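PDB 5IFF: uncharacterized protein from Pyrococcus abyssi, which acts as a restriction DNA glycosylase, probably excising adenine from its recognition sequence, and binds nonspecific double-stranded DNA as a tetramer. Local coordinates for residues Ala26-Glu31 with Pro37-Lys42; Leu94-Asp99 with Phe198-Glu203; Ala3-Ser6 with Lys11-Val14; Arg74-Ala79 with Val210-Ser215. The protein carries 2 engineered substitutions. One frame throughout, in Å; residues are numbered along the deposited sequence.

Contacts 2 and 4 are buried helix packing, whereas contacts 1 and 3 are beta hairpins only partly buried. Contact 1 lies on the DNA-binding surface; its backbone pairing is joined by polar groups that reach phosphates. Contact 3 has the same antiparallel chemistry, but one face of its hairpin packs on helix 72-81, which contact 4 in turn joins to helix 203-216. Contact 2 ties helix 87-99 to helix 188-201 and touches contact 4 directly, Ala97 and Leu94 meeting Val210 and Leu213. Contacts 1 and 2 lie on opposite sides of the chain's centre, yet both reach the second subunit.

Contact 1 (Ala26-Glu31 with Pro37-Lys42); sequences AVKKIE and PVSTRK. Engineered in segment 26-31: Ala26 (natural residue Arg). With nucleotides of chain C.
Thr40 sets its methyl CG2 against the carbonyl of Val27, 3.2 Å from Val27 O, and across the Val27 CG1 branch at 3.7 Å. With chi1 at 177°, OG1 turns instead to the DNA, so close to OP2 of DC4 of chain C that the length is doubtful. More firmly, OG1 accepts from Lys42 N at 3.1 Å, an ST turn. A valine here would probably leave Lys42 N without that acceptor and OP2 with the backbone donor of Arg41. The hairpin is closed by Lys29 N to Val38 O (2.7 Å) and Val38 N to Lys29 O (2.9 Å). Proline has no N-H to give, so Pro37 suits the place where this pairing stops; its CB meets Ile30 CG1 and Lys28 CD. Arg41 N donates to OP2 of DC4 at 3.0 Å, and Lys42 NZ to OP1 of DA3 of chain C. Arg41 NE merely touches the methyl C7 of DT5 of chain C, at 3.2 Å. Hydrogen bonding to phosphates alone is consistent with nonspecific binding.

Contact 2 (Leu94-Asp99 with Phe198-Glu203); sequences LKFADD and FIIASE
This is a buried, wholly apolar helix-helix contact, made where the last turns of helix 87-99 and helix 188-201 meet in the helical layer of the protein. Ala97 and Ile199 bring the backbones closest, their CA atoms 6.2 Å apart, and the small alanine suits such an approach. Its CB meets the tip of Ile199, CD1, at 3.9 Å. Beside it Phe96 fills the wider part of the interface: CG stands anti to the backbone N (chi1 175°), which carries the ring across toward the other helix. Both isoleucines offer it their CG2 branch, and the beta-branched side chains put methyls within touch of the ring's outer carbons. Lys196 makes a cation-pi interaction with the same ring, and Tyr119 of the second subunit packs on it, so the contact borders a subunit interface. The carbonyl of Ala97 accepts from Lys206 NZ. Ile200, whose side chain is about 7 Å from that of the adenine-binding Val158, rests on Ile143 and on Phe121 of the second subunit. The two methyls meet neighbouring ring atoms: Ile199 CG2 is 3.7 Å from Phe96 CE2, and Ile200 CG2 is 3.7 Å from Phe96 CZ.

Contact 3 (Ala3-Ser6 with Lys11-Val14); sequences ASVS and KIVV
Strands 4-6 and 11-14 run antiparallel at 167°, their axes 4.7 Å apart, as the two arms of a beta hairpin. Ser6 and Val13 form the hydrogen-bonded pair: Ser6 N donates to Val13 O and Val13 N to Ser6 O, both at 2.8 Å and the second almost straight at 177°. Val5 and Val14 are the neighbouring non-hydrogen-bonded pair, where Val5 makes a bent CA-H...O contact with Val13 O and Val14 another with Ser4 O, each 3.3 Å from CA to oxygen. On the Val5-Val14 face the beta-branched side chains suit extended backbone and pack through their methyls. Val5 CG2 meets Val14 CG2 at 3.8 Å, while its other branch, CG1, reaches Ile12 CG2 at 3.9 Å. Ala3 extends this patch, its CB 3.7 Å from Val14 CG1. The Ser6-Val13 face is more polar, for Ser6 OG bonds to Glu8 at the turn side. Strand 181-186 pairs with the far edge of strand 11-17, making the hairpin part of a three-stranded sheet; helix 72-81 covers Val5 and Ile12, and Trp58 of strand 54-59 packs on Ala3 and Val14.

Contact 4 (Arg74-Ala79 with Val210-Ser215); sequences RMVRLA and VKFLRS
The guanidinium of Arg77 takes the edge of the Phe212 ring against one of its faces, the two planes standing 82° apart. CE1 of Phe212 is 3.6 Å from Arg77 NH1, and because NH1 lies near the plane of the ring this is not a cation-pi stack, which needs the ring face. Val76 CB also lies at the ring edge, in its plane, and CG1 of the same valine comes to 3.7 Å from Phe212 CE2. Phe212 is thus held between a charged group and an aliphatic one. A chi1 of 169° swings the ring away from its own N-H and across to helix 72-81. The two helices run nearly alongside, crossing at -25° with their axes 11.2 Å apart, a wide separation within this helical layer that a long aromatic side chain can span. Cutting this ring back to an alanine is likely to open a gap beside Val76 and leave the Arg77 guanidinium without the ring edge against its face. Leu213 adds a looser touch, its CD2 4.2 Å from Val76 CG1, and Leu195 of helix 188-201 also packs on that valine. Arg77 NH2 bonds to Tyr68 O, and NH1 donates to a water 2.9 Å away in the plane of the guanidinium. That water donates in turn to Ser215 OG, whose own hydroxyl donates to Phe212 O at 2.6 Å.

Contact 1 (Ala26-Glu31 with Pro37-Lys42)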
loop_
_atom_site.group_PDB
_atom_site.type_symbol
_atom_site.label_atom_id
_atom_site.label_comp_id
_atom_site.label_asym_id
_atom_site.label_seq_id
_atom_site.Cartn_x
_atom_site.Cartn_y
_atom_site.Cartn_z
ATOM N N ALA A 26 15.627 -9.709 5.993
ATOM C CA ALA A 26 15.125 -11.040 5.590
ATOM C C ALA A 26 16.285 -12.063 5.523
ATOM O O ALA A 26 17.440 -11.732 5.212
ATOM C CB ALA A 26 14.405 -10.982 4.243
ATOM N N VAL A 27 15.947 -13.323 5.795
ATOM C CA VAL A 27 16.890 -14.438 5.688
ATOM C C VAL A 27 17.044 -14.759 4.204
ATOM O O VAL A 27 16.048 -14.828 3.462
ATOM C CB VAL A 27 16.373 -15.661 6.503
ATOM C CG1 VAL A 27 17.286 -16.929 6.328
ATOM C CG2 VAL A 27 16.321 -15.288 7.977
ATOM N N LYS A 28 18.281 -14.902 3.745
ATOM C CA LYS A 28 18.549 -15.174 2.335
ATOM C C LYS A 28 19.604 -16.270 2.207
ATOM O O LYS A 28 20.421 -16.438 3.089
ATOM C CB LYS A 28 19.019 -13.901 1.642
ATOM C CG LYS A 28 17.908 -12.860 1.497
ATOM C CD LYS A 28 18.333 -11.745 0.602
ATOM C CE LYS A 28 17.151 -10.806 0.256
ATOM N NZ LYS A 28 17.706 -9.480 -0.182
ATOM N N LYS A 29 19.587 -16.982 1.087
ATOM C CA LYS A 29 20.541 -18.062 0.850
ATOM C C LYS A 29 21.560 -17.542 -0.139
ATOM O O LYS A 29 21.192 -17.016 -1.213
ATOM C CB LYS A 29 19.836 -19.316 0.323
ATOM C CG LYS A 29 20.754 -20.519 0.219
ATOM C CD LYS A 29 19.990 -21.754 -0.257
ATOM C CE LYS A 29 20.772 -23.024 0.021
ATOM N NZ LYS A 29 20.141 -24.194 -0.656
ATOM N N ILE A 30 22.831 -17.597 0.249
ATOM C CA ILE A 30 23.925 -17.204 -0.631
ATOM C C ILE A 30 24.872 -18.383 -0.727
ATOM O O ILE A 30 25.739 -18.565 0.133
ATOM C CB ILE A 30 24.654 -15.958 -0.124
ATOM C CG1 ILE A 30 23.638 -14.894 0.273
ATOM C CG2 ILE A 30 25.666 -15.443 -1.179
ATOM C CD1 ILE A 30 24.256 -13.661 1.049
ATOM N N GLU A 31 24.689 -19.188 -1.766
ATOM C CA GLU A 31 25.329 -20.486 -1.821
ATOM C C GLU A 31 26.825 -20.351 -1.926
ATOM O O GLU A 31 27.327 -19.628 -2.788
ATOM C CB GLU A 31 24.793 -21.307 -2.999
ATOM C CG GLU A 31 24.025 -22.521 -2.562
ATOM C CD GLU A 31 23.439 -23.267 -3.740
ATOM O OE1 GLU A 31 24.231 -23.674 -4.616
ATOM O OE2 GLU A 31 22.197 -23.422 -3.794
ATOM N N PRO A 37 22.052 -12.877 -3.635
ATOM C CA PRO A 37 21.296 -13.538 -2.561
ATOM C C PRO A 37 19.881 -13.940 -3.017
ATOM O O PRO A 37 19.219 -13.186 -3.771
ATOM C CB PRO A 37 21.259 -12.485 -1.463
ATOM C CG PRO A 37 22.501 -11.626 -1.729
ATOM C CD PRO A 37 22.564 -11.552 -3.235
ATOM N N VAL A 38 19.461 -15.132 -2.605
ATOM C CA VAL A 38 18.168 -15.702 -2.970
ATOM C C VAL A 38 17.252 -15.704 -1.741
ATOM O O VAL A 38 17.653 -16.121 -0.664
ATOM C CB VAL A 38 18.325 -17.144 -3.515
ATOM C CG1 VAL A 38 16.992 -17.704 -4.018
ATOM C CG2 VAL A 38 19.375 -17.188 -4.618
ATOM N N SER A 39 16.016 -15.252 -1.892
ATOM C CA SER A 39 15.125 -15.133 -0.735
ATOM C C SER A 39 14.589 -16.502 -0.299
ATOM O O SER A 39 14.525 -17.449 -1.100
ATOM C CB SER A 39 13.958 -14.183 -1.041
ATOM O OG SER A 39 14.420 -12.860 -1.299
ATOM N N THR A 40 14.244 -16.605 0.985
ATOM C CA THR A 40 13.801 -17.865 1.570
ATOM C C THR A 40 12.862 -17.622 2.746
ATOM O O THR A 40 12.902 -16.580 3.365
ATOM C CB THR A 40 15.012 -18.738 2.055
ATOM O OG1 THR A 40 14.530 -19.937 2.680
ATOM C CG2 THR A 40 15.865 -17.999 3.060
ATOM N N ARG A 41 12.020 -18.598 3.047
ATOM C CA ARG A 41 11.112 -18.519 4.184
ATOM C C ARG A 41 11.264 -19.741 5.053
ATOM O O ARG A 41 10.347 -20.133 5.764
ATOM C CB ARG A 41 9.659 -18.377 3.701
ATOM C CG ARG A 41 9.355 -17.004 3.101
ATOM C CD ARG A 41 7.978 -16.963 2.468
ATOM N NE ARG A 41 7.765 -15.681 1.807
ATOM C CZ ARG A 41 7.430 -14.564 2.446
ATOM N NH1 ARG A 41 7.246 -14.577 3.765
ATOM N NH2 ARG A 41 7.276 -13.438 1.771
ATOM N N LYS A 42 12.455 -20.333 4.993
ATOM C CA LYS A 42 12.816 -21.482 5.801
ATOM C C LYS A 42 12.685 -21.137 7.285
ATOM O O LYS A 42 13.143 -20.094 7.704
ATOM C CB LYS A 42 14.253 -21.899 5.469
ATOM C CG LYS A 42 14.584 -23.309 5.769
ATOM C CD LYS A 42 16.003 -23.627 5.322
ATOM C CE LYS A 42 16.000 -24.968 4.673
ATOM N NZ LYS A 42 15.137 -25.881 5.460
ATOM P P DC C 4 11.625 -21.394 0.656
ATOM O OP1 DC C 4 11.953 -21.380 -0.787
ATOM O OP2 DC C 4 12.657 -21.149 1.686
ATOM O "O5'" DC C 4 10.471 -20.310 0.871
ATOM C "C5'" DC C 4 9.955 -19.583 -0.253
ATOM C "C4'" DC C 4 8.903 -20.404 -1.001
ATOM O "O4'" DC C 4 8.010 -20.999 -0.041
ATOM C "C3'" DC C 4 8.021 -19.583 -1.939
ATOM O "O3'" DC C 4 8.468 -19.701 -3.272
ATOM C "C2'" DC C 4 6.610 -20.153 -1.780
ATOM C "C1'" DC C 4 6.714 -21.119 -0.600
ATOM N N1 DC C 4 5.680 -20.869 0.473
ATOM C C2 DC C 4 4.336 -21.108 0.179
ATOM O O2 DC C 4 4.029 -21.469 -0.966
ATOM N N3 DC C 4 3.404 -20.891 1.139
ATOM C C4 DC C 4 3.786 -20.456 2.360
ATOM N N4 DC C 4 2.831 -20.266 3.279
ATOM C C5 DC C 4 5.160 -20.193 2.679
ATOM C C6 DC C 4 6.066 -20.426 1.721
ATOM P P DA C 3 10.978 -25.086 6.191
ATOM O OP1 DA C 3 12.360 -25.592 6.114
ATOM O OP2 DA C 3 10.593 -24.096 7.224
ATOM O "O5'" DA C 3 10.641 -24.486 4.753
ATOM C "C5'" DA C 3 10.764 -25.309 3.620
ATOM C "C4'" DA C 3 10.216 -24.608 2.412
ATOM O "O4'" DA C 3 8.764 -24.751 2.389
ATOM C "C3'" DA C 3 10.520 -23.117 2.347
ATOM O "O3'" DA C 3 10.947 -22.798 1.024
ATOM C "C2'" DA C 3 9.171 -22.473 2.720
ATOM C "C1'" DA C 3 8.181 -23.495 2.149
ATOM N N9 DA C 3 6.822 -23.475 2.734
ATOM C C8 DA C 3 6.451 -23.141 4.020
ATOM N N7 DA C 3 5.146 -23.236 4.234
ATOM C C5 DA C 3 4.630 -23.661 3.003
ATOM C C6 DA C 3 3.306 -23.911 2.537
ATOM N N6 DA C 3 2.220 -23.812 3.303
ATOM N N1 DA C 3 3.153 -24.347 1.255
ATOM C C2 DA C 3 4.233 -24.468 0.488
ATOM N N3 DA C 3 5.524 -24.215 0.803
ATOM C C4 DA C 3 5.650 -23.823 2.081
ATOM P P DT C 5 8.230 -18.488 -4.283
ATOM O OP1 DT C 5 8.988 -18.758 -5.518
ATOM O OP2 DT C 5 8.387 -17.234 -3.525
ATOM O "O5'" DT C 5 6.669 -18.550 -4.590
ATOM C "C5'" DT C 5 6.105 -19.658 -5.253
ATOM C "C4'" DT C 5 4.657 -19.338 -5.529
ATOM O "O4'" DT C 5 3.931 -19.352 -4.286
ATOM C "C3'" DT C 5 4.417 -17.946 -6.148
ATOM O "O3'" DT C 5 3.518 -18.082 -7.246
ATOM C "C2'" DT C 5 3.824 -17.113 -4.998
ATOM C "C1'" DT C 5 3.117 -18.184 -4.190
ATOM N N1 DT C 5 2.997 -17.913 -2.744
ATOM C C2 DT C 5 1.789 -18.124 -2.142
ATOM O O2 DT C 5 0.798 -18.402 -2.762
ATOM N N3 DT C 5 1.777 -17.933 -0.792
ATOM C C4 DT C 5 2.857 -17.590 0.018
ATOM O O4 DT C 5 2.742 -17.480 1.234
ATOM C C5 DT C 5 4.127 -17.422 -0.671
ATOM C C7 DT C 5 5.380 -17.029 0.097
ATOM C C6 DT C 5 4.141 -17.597 -2.004
#

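Contact 2 (Leu94-Asp99 with Phe198-Glu203)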
loop_
_atom_site.group_PDB
_atom_site.type_symbol
_atom_site.label_atom_id
_atom_site.label_comp_id
_atom_site.label_asym_id
_atom_site.label_seq_id
_atom_site.Cartn_x
_atom_site.Cartn_y
_atom_site.Cartn_z
ATOM N N LEU A 94 37.494 9.519 9.149
ATOM C CA LEU A 94 37.421 10.878 8.548
ATOM C C LEU A 94 38.514 11.066 7.493
ATOM O O LEU A 94 38.276 11.693 6.419
ATOM C CB LEU A 94 37.502 11.957 9.635
ATOM C CG LEU A 94 36.280 12.029 10.576
ATOM C CD1 LEU A 94 36.580 13.056 11.693
ATOM C CD2 LEU A 94 35.032 12.383 9.824
ATOM N N LYS A 95 39.695 10.531 7.774
ATOM C CA LYS A 95 40.810 10.546 6.820
ATOM C C LYS A 95 40.488 9.765 5.530
ATOM O O LYS A 95 40.847 10.177 4.427
ATOM C CB LYS A 95 42.065 9.945 7.436
ATOM C CG LYS A 95 43.331 10.222 6.610
ATOM C CD LYS A 95 44.623 9.825 7.364
ATOM C CE LYS A 95 44.581 10.186 8.858
ATOM N NZ LYS A 95 45.935 10.510 9.468
ATOM N N PHE A 96 39.883 8.604 5.700
ATOM C CA PHE A 96 39.419 7.806 4.557
ATOM C C PHE A 96 38.445 8.619 3.679
ATOM O O PHE A 96 38.632 8.728 2.447
ATOM C CB PHE A 96 38.761 6.515 5.059
ATOM C CG PHE A 96 38.141 5.666 3.959
ATOM C CD1 PHE A 96 38.949 4.938 3.086
ATOM C CD2 PHE A 96 36.766 5.607 3.815
ATOM C CE1 PHE A 96 38.388 4.130 2.076
ATOM C CE2 PHE A 96 36.188 4.810 2.804
ATOM C CZ PHE A 96 37.017 4.069 1.932
ATOM N N ALA A 97 37.437 9.214 4.315
ATOM C CA ALA A 97 36.476 10.019 3.582
ATOM C C ALA A 97 37.131 11.169 2.822
ATOM O O ALA A 97 36.658 11.517 1.730
ATOM C CB ALA A 97 35.401 10.542 4.514
ATOM N N ASP A 98 38.212 11.756 3.367
ATOM C CA ASP A 98 38.930 12.824 2.665
ATOM C C ASP A 98 39.522 12.346 1.360
ATOM O O ASP A 98 39.625 13.103 0.399
ATOM C CB ASP A 98 40.066 13.400 3.531
ATOM C CG ASP A 98 39.547 14.275 4.660
ATOM O OD1 ASP A 98 38.395 14.760 4.525
ATOM O OD2 ASP A 98 40.277 14.485 5.661
ATOM N N ASP A 99 39.945 11.097 1.352
ATOM C CA ASP A 99 40.611 10.489 0.199
ATOM C C ASP A 99 39.618 10.005 -0.894
ATOM O O ASP A 99 39.984 9.795 -2.028
ATOM C CB ASP A 99 41.483 9.300 0.660
ATOM C CG ASP A 99 42.557 9.696 1.708
ATOM O OD1 ASP A 99 43.005 10.869 1.739
ATOM O OD2 ASP A 99 42.968 8.816 2.501
ATOM N N PHE A 198 29.102 3.411 3.189
ATOM C CA PHE A 198 28.294 4.555 2.899
ATOM C C PHE A 198 29.136 5.695 2.296
ATOM O O PHE A 198 28.664 6.442 1.413
ATOM C CB PHE A 198 27.564 5.020 4.184
ATOM C CG PHE A 198 26.297 4.263 4.452
ATOM C CD1 PHE A 198 25.202 4.409 3.583
ATOM C CD2 PHE A 198 26.183 3.388 5.540
ATOM C CE1 PHE A 198 23.980 3.720 3.818
ATOM C CE2 PHE A 198 24.981 2.676 5.775
ATOM C CZ PHE A 198 23.885 2.842 4.920
ATOM N N ILE A 199 30.374 5.818 2.778
ATOM C CA ILE A 199 31.289 6.832 2.296
ATOM C C ILE A 199 31.573 6.646 0.785
ATOM O O ILE A 199 31.637 7.642 0.060
ATOM C CB ILE A 199 32.597 6.815 3.120
ATOM C CG1 ILE A 199 32.348 7.517 4.454
ATOM C CG2 ILE A 199 33.745 7.504 2.385
ATOM C CD1 ILE A 199 33.499 7.299 5.437
ATOM N N ILE A 200 31.698 5.396 0.311
ATOM C CA ILE A 200 32.023 5.185 -1.116
ATOM C C ILE A 200 30.752 5.008 -1.992
ATOM O O ILE A 200 30.839 5.007 -3.213
ATOM C CB ILE A 200 32.945 4.001 -1.332
ATOM C CG1 ILE A 200 32.252 2.676 -0.970
ATOM C CG2 ILE A 200 34.253 4.208 -0.565
ATOM C CD1 ILE A 200 32.924 1.460 -1.643
ATOM N N ALA A 201 29.582 4.944 -1.360
ATOM C CA ALA A 201 28.325 4.752 -2.108
ATOM C C ALA A 201 27.908 5.962 -2.950
ATOM O O ALA A 201 27.495 5.812 -4.128
ATOM C CB ALA A 201 27.198 4.396 -1.120
ATOM N N SER A 202 27.964 7.158 -2.355
ATOM C CA SER A 202 27.629 8.410 -3.064
ATOM C C SER A 202 28.209 9.591 -2.318
ATOM O O SER A 202 28.419 9.497 -1.087
ATOM C CB SER A 202 26.130 8.616 -3.190
ATOM O OG SER A 202 25.528 8.912 -1.927
ATOM N N GLU A 203 28.391 10.716 -3.016
ATOM C CA GLU A 203 28.914 11.895 -2.326
ATOM C C GLU A 203 27.951 12.317 -1.223
ATOM O O GLU A 203 28.350 12.734 -0.157
ATOM C CB GLU A 203 29.141 13.065 -3.301
ATOM C CG GLU A 203 29.818 14.255 -2.620
ATOM C CD GLU A 203 30.318 15.314 -3.592
ATOM O OE1 GLU A 203 30.128 15.161 -4.807
ATOM O OE2 GLU A 203 30.913 16.302 -3.124
#

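Contact 3 (Ala3-Ser6 with Lys11-Val14)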
loop_
_atom_site.group_PDB
_atom_site.type_symbol
_atom_site.label_atom_id
_atom_site.label_comp_id
_atom_site.label_asym_id
_atom_site.label_seq_id
_atom_site.Cartn_x
_atom_site.Cartn_y
_atom_site.Cartn_z
ATOM N N ALA A 3 15.021 -3.715 13.759
ATOM C CA ALA A 3 16.137 -4.184 14.603
ATOM C C ALA A 3 16.115 -3.431 15.941
ATOM O O ALA A 3 15.508 -2.351 16.059
ATOM C CB ALA A 3 17.447 -3.943 13.912
ATOM N N SER A 4 16.768 -3.986 16.951
ATOM C CA SER A 4 16.823 -3.317 18.251
ATOM C C SER A 4 18.286 -3.350 18.721
ATOM O O SER A 4 18.872 -4.437 18.864
ATOM C CB SER A 4 15.867 -4.019 19.197
ATOM O OG SER A 4 15.896 -3.483 20.473
ATOM N N VAL A 5 18.882 -2.170 18.901
ATOM C CA VAL A 5 20.319 -2.026 19.106
ATOM C C VAL A 5 20.565 -1.631 20.531
ATOM O O VAL A 5 19.937 -0.705 21.014
ATOM C CB VAL A 5 20.957 -0.944 18.185
ATOM C CG1 VAL A 5 22.441 -0.826 18.493
ATOM C CG2 VAL A 5 20.722 -1.268 16.691
ATOM N N SER A 6 21.492 -2.289 21.221
ATOM C CA SER A 6 21.727 -1.910 22.614
ATOM C C SER A 6 23.202 -2.071 22.969
ATOM O O SER A 6 23.957 -2.670 22.207
ATOM C CB SER A 6 20.850 -2.750 23.543
ATOM O OG SER A 6 21.209 -4.120 23.404
ATOM N N LYS A 11 29.668 -4.812 24.755
ATOM C CA LYS A 11 29.521 -5.002 23.303
ATOM C C LYS A 11 28.288 -4.291 22.775
ATOM O O LYS A 11 27.303 -4.136 23.491
ATOM C CB LYS A 11 29.376 -6.499 22.921
ATOM C CG LYS A 11 30.438 -7.377 23.554
ATOM C CD LYS A 11 30.271 -8.828 23.110
ATOM C CE LYS A 11 31.306 -9.708 23.908
ATOM N NZ LYS A 11 30.840 -11.133 23.972
ATOM N N ILE A 12 28.337 -3.899 21.514
ATOM C CA ILE A 12 27.117 -3.410 20.866
ATOM C C ILE A 12 26.367 -4.666 20.392
ATOM O O ILE A 12 26.960 -5.526 19.748
ATOM C CB ILE A 12 27.415 -2.483 19.687
ATOM C CG1 ILE A 12 28.182 -1.232 20.166
ATOM C CG2 ILE A 12 26.120 -2.125 18.908
ATOM C CD1 ILE A 12 27.605 -0.619 21.433
ATOM N N VAL A 13 25.088 -4.776 20.740
ATOM C CA VAL A 13 24.308 -5.964 20.377
ATOM C C VAL A 13 23.090 -5.540 19.545
ATOM O O VAL A 13 22.521 -4.445 19.777
ATOM C CB VAL A 13 23.875 -6.710 21.648
ATOM C CG1 VAL A 13 22.924 -7.855 21.285
ATOM C CG2 VAL A 13 25.107 -7.246 22.419
ATOM N N VAL A 14 22.747 -6.313 18.521
ATOM C CA VAL A 14 21.527 -6.023 17.748
ATOM C C VAL A 14 20.609 -7.216 17.775
ATOM O O VAL A 14 21.058 -8.371 17.576
ATOM C CB VAL A 14 21.843 -5.647 16.311
ATOM C CG1 VAL A 14 20.550 -5.227 15.565
ATOM C CG2 VAL A 14 22.775 -4.454 16.306
#

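Contact 4 (Arg74-Ala79 with Val210-Ser215)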
loop_
_atom_site.group_PDB
_atom_site.type_symbol
_atom_site.label_atom_id
_atom_site.label_comp_id
_atom_site.label_asym_id
_atom_site.label_seq_id
_atom_site.Cartn_x
_atom_site.Cartn_y
_atom_site.Cartn_z
ATOM N N ARG A 74 22.973 4.553 15.632
ATOM C CA ARG A 74 22.826 4.233 17.046
ATOM C C ARG A 74 23.951 3.267 17.484
ATOM O O ARG A 74 24.491 3.411 18.601
ATOM C CB ARG A 74 21.417 3.668 17.358
ATOM C CG ARG A 74 21.282 3.156 18.827
ATOM C CD ARG A 74 19.844 2.761 19.191
ATOM N NE ARG A 74 18.990 3.933 19.403
ATOM C CZ ARG A 74 17.756 3.896 19.910
ATOM N NH1 ARG A 74 17.203 2.736 20.253
ATOM N NH2 ARG A 74 17.067 5.024 20.066
ATOM N N MET A 75 24.327 2.320 16.610
ATOM C CA MET A 75 25.448 1.441 16.891
ATOM C C MET A 75 26.713 2.262 17.173
ATOM O O MET A 75 27.434 2.050 18.160
ATOM C CB MET A 75 25.722 0.527 15.711
ATOM C CG MET A 75 24.626 -0.520 15.549
ATOM S SD MET A 75 24.637 -1.303 13.927
ATOM C CE MET A 75 26.244 -1.687 13.567
ATOM N N VAL A 76 26.987 3.152 16.248
ATOM C CA VAL A 76 28.236 3.924 16.298
ATOM C C VAL A 76 28.253 4.897 17.475
ATOM O O VAL A 76 29.270 5.009 18.169
ATOM C CB VAL A 76 28.475 4.675 14.936
ATOM C CG1 VAL A 76 29.633 5.691 15.025
ATOM C CG2 VAL A 76 28.814 3.612 13.853
ATOM N N ARG A 77 27.150 5.590 17.733
ATOM C CA ARG A 77 27.163 6.544 18.844
ATOM C C ARG A 77 27.357 5.744 20.150
ATOM O O ARG A 77 28.127 6.148 21.034
ATOM C CB ARG A 77 25.891 7.401 18.890
ATOM C CG ARG A 77 25.947 8.462 20.000
ATOM C CD ARG A 77 24.711 9.356 20.048
ATOM N NE ARG A 77 24.609 10.280 18.913
ATOM C CZ ARG A 77 23.793 10.081 17.885
ATOM N NH1 ARG A 77 23.733 10.957 16.903
ATOM N NH2 ARG A 77 23.033 8.992 17.855
ATOM N N LEU A 78 26.673 4.605 20.277
ATOM C CA LEU A 78 26.838 3.774 21.494
ATOM C C LEU A 78 28.255 3.209 21.557
ATOM O O LEU A 78 28.859 3.192 22.637
ATOM C CB LEU A 78 25.829 2.613 21.541
ATOM C CG LEU A 78 24.382 2.933 21.911
ATOM C CD1 LEU A 78 23.554 1.627 21.835
ATOM C CD2 LEU A 78 24.263 3.648 23.278
ATOM N N ALA A 79 28.788 2.771 20.405
ATOM C CA ALA A 79 30.159 2.223 20.398
ATOM C C ALA A 79 31.193 3.270 20.844
ATOM O O ALA A 79 32.160 2.987 21.566
ATOM C CB ALA A 79 30.502 1.702 19.002
ATOM N N VAL A 210 30.240 11.937 7.204
ATOM C CA VAL A 210 31.277 12.824 7.789
ATOM C C VAL A 210 30.723 13.804 8.839
ATOM O O VAL A 210 31.299 13.968 9.912
ATOM C CB VAL A 210 32.008 13.563 6.651
ATOM C CG1 VAL A 210 32.875 14.693 7.172
ATOM C CG2 VAL A 210 32.817 12.580 5.865
ATOM N N LYS A 211 29.592 14.445 8.529
ATOM C CA LYS A 211 28.900 15.321 9.451
ATOM C C LYS A 211 28.475 14.586 10.749
ATOM O O LYS A 211 28.603 15.128 11.869
ATOM C CB LYS A 211 27.692 15.935 8.733
ATOM C CG LYS A 211 26.863 16.863 9.569
ATOM C CD LYS A 211 25.911 17.707 8.730
ATOM C CE LYS A 211 25.145 18.712 9.600
ATOM N NZ LYS A 211 26.035 19.412 10.574
ATOM N N PHE A 212 27.964 13.389 10.582
ATOM C CA PHE A 212 27.602 12.538 11.727
ATOM C C PHE A 212 28.821 12.227 12.614
ATOM O O PHE A 212 28.781 12.412 13.837
ATOM C CB PHE A 212 26.990 11.230 11.240
ATOM C CG PHE A 212 26.839 10.199 12.333
ATOM C CD1 PHE A 212 26.048 10.465 13.451
ATOM C CD2 PHE A 212 27.521 8.999 12.250
ATOM C CE1 PHE A 212 25.922 9.513 14.460
ATOM C CE2 PHE A 212 27.400 8.036 13.256
ATOM C CZ PHE A 212 26.605 8.295 14.349
ATOM N N LEU A 213 29.893 11.736 11.999
ATOM C CA LEU A 213 31.103 11.435 12.765
ATOM C C LEU A 213 31.666 12.682 13.419
ATOM O O LEU A 213 31.998 12.667 14.590
ATOM C CB LEU A 213 32.180 10.793 11.883
ATOM C CG LEU A 213 31.788 9.412 11.333
ATOM C CD1 LEU A 213 32.834 8.925 10.344
ATOM C CD2 LEU A 213 31.606 8.389 12.522
ATOM N N ARG A 214 31.754 13.791 12.676
ATOM C CA ARG A 214 32.192 15.028 13.294
ATOM C C ARG A 214 31.345 15.384 14.508
ATOM O O ARG A 214 31.867 15.920 15.478
ATOM C CB ARG A 214 32.195 16.219 12.293
ATOM C CG ARG A 214 33.330 16.101 11.297
ATOM C CD ARG A 214 33.193 17.152 10.207
ATOM N NE ARG A 214 34.211 17.073 9.161
ATOM C CZ ARG A 214 34.105 17.705 7.985
ATOM N NH1 ARG A 214 33.001 18.421 7.675
ATOM N NH2 ARG A 214 35.091 17.601 7.111
ATOM N N SER A 215 30.056 15.063 14.472
ATOM C CA SER A 215 29.160 15.489 15.545
ATOM C C SER A 215 29.331 14.606 16.773
ATOM O O SER A 215 29.077 15.060 17.887
ATOM C CB SER A 215 27.697 15.435 15.096
ATOM O OG SER A 215 27.217 14.096 15.049
HETATM O O HOH W 1 25.409 13.246 17.241
#